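Local coordinates for protein racemase (Pseudovibrio sp. JE062, PDB 3MKC) that belongs to the mandelate racemase/muconate lactonizing enzyme branch of the enolase superfamily and pairs an enolase-like N-terminal domain with a TIM-barrel domain, at residues D207-Y212 with A335-Y340; E233-E238 with Q310-N315. All blocks are in the same frame, centred on the assembly; numbering follows the deposited sequence.

Interaction 1: residues D207-Y212 with A335-Y340; sequences DMMVDY and APYFEY
Tyr337 reaches across the barrel interior toward strand 207-211 and donates a hydrogen bond from its hydroxyl to Asp207, with 2.7 Å between Tyr337 OH and Asp207 OD2. The carboxylate oxygen sits close to the plane of the phenol ring, at its edge, yet the carboxylate itself is turned steeply out of that plane, by 71°, and the two side chains run nearly perpendicular to one another. OD2 accepts through its anti lone pair, the one directed away from OD1, while Asp207 CG stays 4.0 Å from Tyr337 CE2. The apolar half of the contact lies on the same CD2-CE2 side of the ring: Met209, a selenomethionine two residues along the strand, brings its terminal methyl CE to 3.7 Å from Tyr337 CD2, approaching obliquely. Bends at both chi2 (78°) and chi3 turn that methyl toward the tyrosine. With Tyr337 CG opposite its own carbonyl carbon (chi1 -47°), the ring projects from the segment 335-340 toward both partners, and the hydrogen bond at OH should limit its swing.

The backbones stay well apart, 9.9 Å between Asp207 CA and Tyr337 CA, so side chains alone bridge them. Around this bridge, Tyr337 also packs on Arg174 and Met209 on Tyr141 of strand 137-143, while backbone bonds to Val176 and Val178 tie Met209 into the sheet. A partly exposed polar link, with a buried selenomethionine beside it, thus joins the first half of strand 207-211 to the residues leading to strand 339-340 across the interior of the TIM barrel.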
ATOM      1  N   ASP A 207      -2.336  13.850 -14.254  1.00 19.81           N
ATOM      2  CA  ASP A 207      -1.769  12.562 -14.630  1.00 18.24           C
ATOM      3  C   ASP A 207      -2.819  11.476 -14.471  1.00 16.07           C
ATOM      4  O   ASP A 207      -3.619  11.513 -13.536  1.00 16.30           O
ATOM      5  CB  ASP A 207      -0.555  12.230 -13.769  1.00 18.64           C
ATOM      6  CG  ASP A 207       0.732  12.754 -14.357  1.00 19.99           C
ATOM      7  OD1 ASP A 207       0.979  12.484 -15.550  1.00 21.85           O
ATOM      8  OD2 ASP A 207       1.500  13.419 -13.630  1.00 17.19           O
HETATM    9  N   MSE A 208      -2.807  10.501 -15.376  1.00 15.09           N
HETATM   10  CA  MSE A 208      -3.778   9.418 -15.335  1.00 14.52           C
HETATM   11  C   MSE A 208      -3.117   8.056 -15.419  1.00 14.67           C
HETATM   12  O   MSE A 208      -2.417   7.757 -16.388  1.00 14.39           O
HETATM   13  CB  MSE A 208      -4.769   9.560 -16.488  1.00 15.71           C
HETATM   14  CG  MSE A 208      -5.893   8.533 -16.474  1.00 17.84           C
HETATM   15 SE   MSE A 208      -7.242   8.928 -17.803  1.00 31.04          SE
HETATM   16  CE  MSE A 208      -7.297   7.276 -18.752  1.00 20.83           C
HETATM   17  N   MSE A 209      -3.361   7.238 -14.401  1.00 14.80           N
HETATM   18  CA  MSE A 209      -2.824   5.883 -14.330  1.00 15.41           C
HETATM   19  C   MSE A 209      -3.943   4.910 -14.670  1.00 16.01           C
HETATM   20  O   MSE A 209      -5.119   5.256 -14.561  1.00 16.65           O
HETATM   21  CB  MSE A 209      -2.309   5.582 -12.926  1.00 15.95           C
HETATM   22  CG  MSE A 209      -1.074   6.392 -12.531  1.00 17.50           C
HETATM   23 SE   MSE A 209      -1.384   8.223 -11.999  1.00 24.11          SE
HETATM   24  CE  MSE A 209      -0.075   8.317 -10.623  1.00 18.71           C
ATOM     25  N   VAL A 210      -3.585   3.698 -15.081  1.00 15.71           N
ATOM     26  CA  VAL A 210      -4.597   2.707 -15.438  1.00 15.68           C
ATOM     27  C   VAL A 210      -4.311   1.324 -14.859  1.00 17.52           C
ATOM     28  O   VAL A 210      -3.191   0.814 -14.961  1.00 16.05           O
ATOM     29  CB  VAL A 210      -4.724   2.569 -16.973  1.00 15.61           C
ATOM     30  CG1 VAL A 210      -5.882   1.634 -17.316  1.00 16.58           C
ATOM     31  CG2 VAL A 210      -4.939   3.942 -17.604  1.00 16.53           C
ATOM     32  N   ASP A 211      -5.339   0.735 -14.254  1.00 16.76           N
ATOM     33  CA  ASP A 211      -5.266  -0.595 -13.659  1.00 17.50           C
ATOM     34  C   ASP A 211      -6.085  -1.502 -14.564  1.00 18.25           C
ATOM     35  O   ASP A 211      -7.309  -1.373 -14.637  1.00 19.06           O
ATOM     36  CB  ASP A 211      -5.865  -0.568 -12.245  1.00 18.56           C
ATOM     37  CG  ASP A 211      -5.911  -1.944 -11.587  1.00 17.20           C
ATOM     38  OD1 ASP A 211      -5.470  -2.934 -12.203  1.00 19.05           O
ATOM     39  OD2 ASP A 211      -6.394  -2.029 -10.438  1.00 17.08           O
ATOM     40  N   TYR A 212      -5.412  -2.407 -15.262  1.00 16.96           N
ATOM     41  CA  TYR A 212      -6.094  -3.311 -16.179  1.00 17.38           C
ATOM     42  C   TYR A 212      -6.644  -4.558 -15.486  1.00 16.37           C
ATOM     43  O   TYR A 212      -7.272  -5.408 -16.117  1.00 17.85           O
ATOM     44  CB  TYR A 212      -5.147  -3.671 -17.330  1.00 16.83           C
ATOM     45  CG  TYR A 212      -4.767  -2.470 -18.175  1.00 15.66           C
ATOM     46  CD1 TYR A 212      -5.524  -2.102 -19.286  1.00 14.95           C
ATOM     47  CD2 TYR A 212      -3.673  -1.681 -17.839  1.00 15.94           C
ATOM     48  CE1 TYR A 212      -5.196  -0.972 -20.045  1.00 14.73           C
ATOM     49  CE2 TYR A 212      -3.338  -0.556 -18.581  1.00 15.10           C
ATOM     50  CZ  TYR A 212      -4.102  -0.203 -19.685  1.00 16.04           C
ATOM     51  OH  TYR A 212      -3.766   0.915 -20.422  1.00 15.05           O
ATOM     52  N   ALA A 335       9.134   8.614  -5.734  1.00 12.52           N
ATOM     53  CA  ALA A 335       8.322   8.970  -6.894  1.00 11.45           C
ATOM     54  C   ALA A 335       7.475  10.218  -6.664  1.00 11.38           C
ATOM     55  O   ALA A 335       7.285  10.646  -5.530  1.00 12.04           O
ATOM     56  CB  ALA A 335       7.425   7.795  -7.272  1.00 12.05           C
ATOM     57  N   PRO A 336       6.949  10.816  -7.749  1.00 13.32           N
ATOM     58  CA  PRO A 336       6.121  12.026  -7.646  1.00 13.29           C
ATOM     59  C   PRO A 336       4.808  11.822  -6.901  1.00 14.44           C
ATOM     60  O   PRO A 336       4.266  12.762  -6.315  1.00 13.85           O
ATOM     61  CB  PRO A 336       5.858  12.407  -9.106  1.00 13.97           C
ATOM     62  CG  PRO A 336       6.970  11.754  -9.863  1.00 17.63           C
ATOM     63  CD  PRO A 336       7.135  10.437  -9.159  1.00 11.79           C
ATOM     64  N   TYR A 337       4.284  10.602  -6.947  1.00 13.18           N
ATOM     65  CA  TYR A 337       3.019  10.292  -6.294  1.00 13.97           C
ATOM     66  C   TYR A 337       3.104   8.965  -5.545  1.00 14.57           C
ATOM     67  O   TYR A 337       4.113   8.260  -5.617  1.00 14.06           O
ATOM     68  CB  TYR A 337       1.902  10.175  -7.335  1.00 15.01           C
ATOM     69  CG  TYR A 337       1.858  11.301  -8.346  1.00 16.18           C
ATOM     70  CD1 TYR A 337       1.513  12.595  -7.963  1.00 17.40           C
ATOM     71  CD2 TYR A 337       2.143  11.063  -9.694  1.00 16.35           C
ATOM     72  CE1 TYR A 337       1.448  13.625  -8.893  1.00 18.61           C
ATOM     73  CE2 TYR A 337       2.081  12.089 -10.635  1.00 18.17           C
ATOM     74  CZ  TYR A 337       1.731  13.367 -10.226  1.00 18.82           C
ATOM     75  OH  TYR A 337       1.659  14.388 -11.143  1.00 20.72           O
ATOM     76  N   PHE A 338       2.028   8.654  -4.824  1.00 15.00           N
ATOM     77  CA  PHE A 338       1.888   7.409  -4.074  1.00 15.00           C
ATOM     78  C   PHE A 338       0.384   7.144  -3.992  1.00 16.57           C
ATOM     79  O   PHE A 338      -0.410   8.092  -4.012  1.00 16.36           O
ATOM     80  CB  PHE A 338       2.524   7.527  -2.683  1.00 15.25           C
ATOM     81  CG  PHE A 338       1.829   8.487  -1.761  1.00 16.38           C
ATOM     82  CD1 PHE A 338       1.105   8.017  -0.671  1.00 16.77           C
ATOM     83  CD2 PHE A 338       1.911   9.857  -1.971  1.00 16.20           C
ATOM     84  CE1 PHE A 338       0.470   8.898   0.200  1.00 16.17           C
ATOM     85  CE2 PHE A 338       1.277  10.752  -1.103  1.00 17.54           C
ATOM     86  CZ  PHE A 338       0.557  10.268  -0.018  1.00 15.52           C
ATOM     87  N   GLU A 339      -0.020   5.878  -3.927  1.00 16.36           N
ATOM     88  CA  GLU A 339      -1.448   5.579  -3.894  1.00 17.05           C
ATOM     89  C   GLU A 339      -2.111   5.936  -2.583  1.00 18.54           C
ATOM     90  O   GLU A 339      -1.608   5.619  -1.504  1.00 17.45           O
ATOM     91  CB  GLU A 339      -1.732   4.108  -4.212  1.00 18.19           C
ATOM     92  CG  GLU A 339      -3.223   3.766  -4.153  1.00 17.14           C
ATOM     93  CD  GLU A 339      -3.555   2.391  -4.703  1.00 18.34           C
ATOM     94  OE1 GLU A 339      -2.789   1.441  -4.444  1.00 16.70           O
ATOM     95  OE2 GLU A 339      -4.595   2.255  -5.382  1.00 19.69           O
ATOM     96  N   TYR A 340      -3.258   6.594  -2.696  1.00 18.86           N
ATOM     97  CA  TYR A 340      -4.017   7.005  -1.535  1.00 21.60           C
ATOM     98  C   TYR A 340      -5.504   6.914  -1.857  1.00 22.83           C
ATOM     99  O   TYR A 340      -5.932   7.237  -2.963  1.00 25.42           O
ATOM    100  CB  TYR A 340      -3.667   8.443  -1.171  1.00 22.25           C
ATOM    101  CG  TYR A 340      -4.089   8.848   0.220  1.00 21.18           C
ATOM    102  CD1 TYR A 340      -3.262   8.611   1.317  1.00 21.23           C
ATOM    103  CD2 TYR A 340      -5.311   9.480   0.440  1.00 21.77           C
ATOM    104  CE1 TYR A 340      -3.640   8.998   2.600  1.00 22.00           C
ATOM    105  CE2 TYR A 340      -5.702   9.872   1.718  1.00 20.75           C
ATOM    106  CZ  TYR A 340      -4.862   9.629   2.790  1.00 22.51           C
ATOM    107  OH  TYR A 340      -5.241  10.010   4.048  1.00 23.06           O
TER

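Interaction 2: residues E233-E238 with Q310-N315; sequences ELYFAE and QVMPHN
The side chains of Tyr235 and Gln310 approach from opposite directions, the hydroxyl donating to the amide carbonyl oxygen with 2.6 Å between Tyr235 OH and Gln310 OE1. The donor lies in the carbonyl plane on a lone pair, at a C=O...O angle of 111°, and the ring and amide planes differ by only 24°, so OE1 sits at the ring edge. Tyr235 CG lies anti to the backbone N (chi1 -167°), which sends the ring toward Gln310 and Met312. Beside this bond comes Met312, a selenomethionine whose extended chain arrives from the direction opposite to Tyr235. Its methyl CE rests obliquely against the ring, 3.6 Å from Tyr235 CE2, and the selenium lies 5.4 Å from the ring centroid in a Met-aromatic contact. That selenium also faces the rim of Phe236, with SE 4.1 Å from Phe236 CE2, almost in the plane of the second ring.

Farther out, Arg259 makes a cation-pi contact with the Tyr235 ring and a hydrogen bond to its backbone oxygen, and Pro336 packs against the same tyrosine. Phe236 rests on Met209 of the adjacent strand and is held in the sheet by backbone pairing with Val210. Toward the C-terminal ends of the strands, a water makes weak bonds with Glu238 OE2 and His314 ND1, while Glu238 OE1 forms a salt bridge with Lys177. From Tyr235 and Gln310 to this polar end, the contact fills part of the TIM-barrel interior, with Met-aromatic packing joining the segment that carries strand 236-238 to the residue just after strand 310-311, parts of the wall that are not sheet neighbours.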
ATOM      1  N   GLU A 233      -0.620   9.732 -23.255  1.00 20.12           N
ATOM      2  CA  GLU A 233       0.400  10.078 -22.273  1.00 20.42           C
ATOM      3  C   GLU A 233       0.062   9.612 -20.858  1.00 17.22           C
ATOM      4  O   GLU A 233       0.219  10.367 -19.891  1.00 17.83           O
ATOM      5  CB  GLU A 233       0.608  11.595 -22.264  1.00 24.36           C
ATOM      6  CG  GLU A 233       0.954  12.187 -23.628  1.00 30.38           C
ATOM      7  CD  GLU A 233       1.112  13.697 -23.583  1.00 35.39           C
ATOM      8  OE1 GLU A 233       1.887  14.190 -22.734  1.00 36.91           O
ATOM      9  OE2 GLU A 233       0.466  14.393 -24.399  1.00 38.57           O
ATOM     10  N   LEU A 234      -0.396   8.373 -20.733  1.00 17.49           N
ATOM     11  CA  LEU A 234      -0.750   7.824 -19.426  1.00 16.18           C
ATOM     12  C   LEU A 234       0.507   7.640 -18.572  1.00 16.04           C
ATOM     13  O   LEU A 234       1.589   7.355 -19.092  1.00 15.93           O
ATOM     14  CB  LEU A 234      -1.488   6.493 -19.617  1.00 17.34           C
ATOM     15  CG  LEU A 234      -2.736   6.600 -20.514  1.00 18.16           C
ATOM     16  CD1 LEU A 234      -3.333   5.223 -20.762  1.00 18.94           C
ATOM     17  CD2 LEU A 234      -3.765   7.521 -19.851  1.00 18.64           C
ATOM     18  N   TYR A 235       0.356   7.806 -17.261  1.00 14.48           N
ATOM     19  CA  TYR A 235       1.479   7.677 -16.343  1.00 12.51           C
ATOM     20  C   TYR A 235       1.988   6.242 -16.263  1.00 12.47           C
ATOM     21  O   TYR A 235       3.195   6.010 -16.286  1.00 15.06           O
ATOM     22  CB  TYR A 235       1.095   8.152 -14.944  1.00 12.13           C
ATOM     23  CG  TYR A 235       2.302   8.325 -14.063  1.00 12.69           C
ATOM     24  CD1 TYR A 235       2.923   9.568 -13.937  1.00 12.30           C
ATOM     25  CD2 TYR A 235       2.869   7.234 -13.407  1.00 11.64           C
ATOM     26  CE1 TYR A 235       4.077   9.720 -13.179  1.00 12.87           C
ATOM     27  CE2 TYR A 235       4.019   7.371 -12.659  1.00 10.78           C
ATOM     28  CZ  TYR A 235       4.624   8.612 -12.545  1.00 11.64           C
ATOM     29  OH  TYR A 235       5.792   8.741 -11.821  1.00 13.97           O
ATOM     30  N   PHE A 236       1.079   5.280 -16.142  1.00 11.35           N
ATOM     31  CA  PHE A 236       1.508   3.891 -16.107  1.00 11.24           C
ATOM     32  C   PHE A 236       0.433   2.872 -16.435  1.00 13.32           C
ATOM     33  O   PHE A 236      -0.759   3.196 -16.486  1.00 15.29           O
ATOM     34  CB  PHE A 236       2.213   3.554 -14.772  1.00 11.17           C
ATOM     35  CG  PHE A 236       1.311   3.488 -13.546  1.00 12.92           C
ATOM     36  CD1 PHE A 236       0.124   2.752 -13.544  1.00 12.31           C
ATOM     37  CD2 PHE A 236       1.736   4.061 -12.350  1.00 12.30           C
ATOM     38  CE1 PHE A 236      -0.618   2.587 -12.363  1.00 12.70           C
ATOM     39  CE2 PHE A 236       1.008   3.904 -11.161  1.00 12.13           C
ATOM     40  CZ  PHE A 236      -0.171   3.164 -11.167  1.00 13.83           C
ATOM     41  N   ALA A 237       0.875   1.643 -16.692  1.00 12.40           N
ATOM     42  CA  ALA A 237      -0.012   0.540 -17.014  1.00 11.33           C
ATOM     43  C   ALA A 237       0.164  -0.500 -15.911  1.00 12.97           C
ATOM     44  O   ALA A 237       1.207  -1.151 -15.820  1.00 11.60           O
ATOM     45  CB  ALA A 237       0.355  -0.046 -18.354  1.00 10.13           C
ATOM     46  N   GLU A 238      -0.865  -0.638 -15.080  1.00 11.91           N
ATOM     47  CA  GLU A 238      -0.855  -1.566 -13.952  1.00 14.22           C
ATOM     48  C   GLU A 238      -1.617  -2.867 -14.195  1.00 14.04           C
ATOM     49  O   GLU A 238      -2.636  -2.881 -14.875  1.00 14.31           O
ATOM     50  CB  GLU A 238      -1.462  -0.869 -12.736  1.00 15.72           C
ATOM     51  CG  GLU A 238      -1.693  -1.758 -11.534  1.00 16.60           C
ATOM     52  CD  GLU A 238      -2.337  -1.000 -10.389  1.00 19.20           C
ATOM     53  OE1 GLU A 238      -2.074   0.213 -10.267  1.00 16.04           O
ATOM     54  OE2 GLU A 238      -3.090  -1.620  -9.613  1.00 21.05           O
ATOM     55  N   GLN A 310      10.704   3.352  -9.774  1.00  9.21           N
ATOM     56  CA  GLN A 310       9.869   4.097  -8.839  1.00  7.35           C
ATOM     57  C   GLN A 310       9.087   3.141  -7.966  1.00  9.31           C
ATOM     58  O   GLN A 310       8.836   2.001  -8.354  1.00 10.56           O
ATOM     59  CB  GLN A 310       8.857   4.966  -9.595  1.00  6.88           C
ATOM     60  CG  GLN A 310       9.466   5.951 -10.558  1.00  8.39           C
ATOM     61  CD  GLN A 310       8.445   6.965 -11.052  1.00  9.62           C
ATOM     62  OE1 GLN A 310       7.258   6.654 -11.177  1.00 12.88           O
ATOM     63  NE2 GLN A 310       8.903   8.173 -11.345  1.00  9.19           N
ATOM     64  N   VAL A 311       8.697   3.609  -6.785  1.00  9.87           N
ATOM     65  CA  VAL A 311       7.889   2.792  -5.900  1.00  9.46           C
ATOM     66  C   VAL A 311       6.685   3.604  -5.450  1.00 11.73           C
ATOM     67  O   VAL A 311       6.825   4.723  -4.965  1.00 12.90           O
ATOM     68  CB  VAL A 311       8.654   2.338  -4.651  1.00  8.29           C
ATOM     69  CG1 VAL A 311       7.739   1.481  -3.768  1.00  8.71           C
ATOM     70  CG2 VAL A 311       9.890   1.540  -5.057  1.00  9.89           C
HETATM   71  N   MSE A 312       5.505   3.038  -5.657  1.00 11.84           N
HETATM   72  CA  MSE A 312       4.245   3.649  -5.243  1.00 10.53           C
HETATM   73  C   MSE A 312       3.537   2.463  -4.619  1.00 10.01           C
HETATM   74  O   MSE A 312       2.838   1.717  -5.302  1.00 12.32           O
HETATM   75  CB  MSE A 312       3.456   4.169  -6.444  1.00 11.13           C
HETATM   76  CG  MSE A 312       4.065   5.405  -7.098  1.00 11.37           C
HETATM   77 SE   MSE A 312       2.894   6.225  -8.372  1.00 20.03          SE
HETATM   78  CE  MSE A 312       4.122   7.509  -9.034  1.00 11.37           C
ATOM     79  N   PRO A 313       3.731   2.262  -3.310  1.00 11.95           N
ATOM     80  CA  PRO A 313       3.108   1.134  -2.619  1.00 12.21           C
ATOM     81  C   PRO A 313       1.602   1.042  -2.763  1.00 13.04           C
ATOM     82  O   PRO A 313       0.891   2.042  -2.628  1.00 13.47           O
ATOM     83  CB  PRO A 313       3.536   1.337  -1.167  1.00 12.43           C
ATOM     84  CG  PRO A 313       4.832   2.080  -1.286  1.00 12.55           C
ATOM     85  CD  PRO A 313       4.513   3.079  -2.365  1.00 12.67           C
ATOM     86  N   HIS A 314       1.122  -0.164  -3.045  1.00 12.54           N
ATOM     87  CA  HIS A 314      -0.309  -0.388  -3.176  1.00 15.98           C
ATOM     88  C   HIS A 314      -0.913  -0.006  -1.831  1.00 17.56           C
ATOM     89  O   HIS A 314      -0.370  -0.347  -0.776  1.00 16.88           O
ATOM     90  CB  HIS A 314      -0.585  -1.856  -3.472  1.00 17.35           C
ATOM     91  CG  HIS A 314      -2.036  -2.219  -3.441  1.00 19.47           C
ATOM     92  ND1 HIS A 314      -2.941  -1.758  -4.373  1.00 23.00           N
ATOM     93  CD2 HIS A 314      -2.739  -3.006  -2.595  1.00 19.02           C
ATOM     94  CE1 HIS A 314      -4.137  -2.249  -4.103  1.00 19.85           C
ATOM     95  NE2 HIS A 314      -4.041  -3.010  -3.028  1.00 20.55           N
ATOM     96  N   ASN A 315      -2.032   0.711  -1.869  1.00 19.23           N
ATOM     97  CA  ASN A 315      -2.687   1.142  -0.648  1.00 20.45           C
ATOM     98  C   ASN A 315      -4.202   1.139  -0.802  1.00 21.45           C
ATOM     99  O   ASN A 315      -4.776   2.025  -1.438  1.00 21.34           O
ATOM    100  CB  ASN A 315      -2.191   2.538  -0.257  1.00 20.48           C
ATOM    101  CG  ASN A 315      -2.996   3.151   0.877  1.00 23.20           C
ATOM    102  OD1 ASN A 315      -3.655   2.444   1.634  1.00 23.48           O
ATOM    103  ND2 ASN A 315      -2.932   4.473   1.005  1.00 22.22           N
TER
HETATM  104  O   HOH W   1      -1.624  -2.006  -7.422  1.00 32.33           O

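Interactions 1 and 2 lie with their centres only about 4 Å apart and touch one another inside the barrel domain. Along the chain the order is 207-212, 233-238, 310-315, 335-340, so the pair forming interaction 2 falls wholly between the two segments of interaction 1. Strands 207-211 and 236-238 are parallel neighbours in one sheet, probably bonded from Val210 O to Glu238 N (2.7 Å). On the other wall, Glu339 OE1 receives the Asn315 backbone N at 2.8 Å, and Tyr337 O packs against Met312 CG. The two contacts thus connect the same two walls of the TIM barrel across its interior.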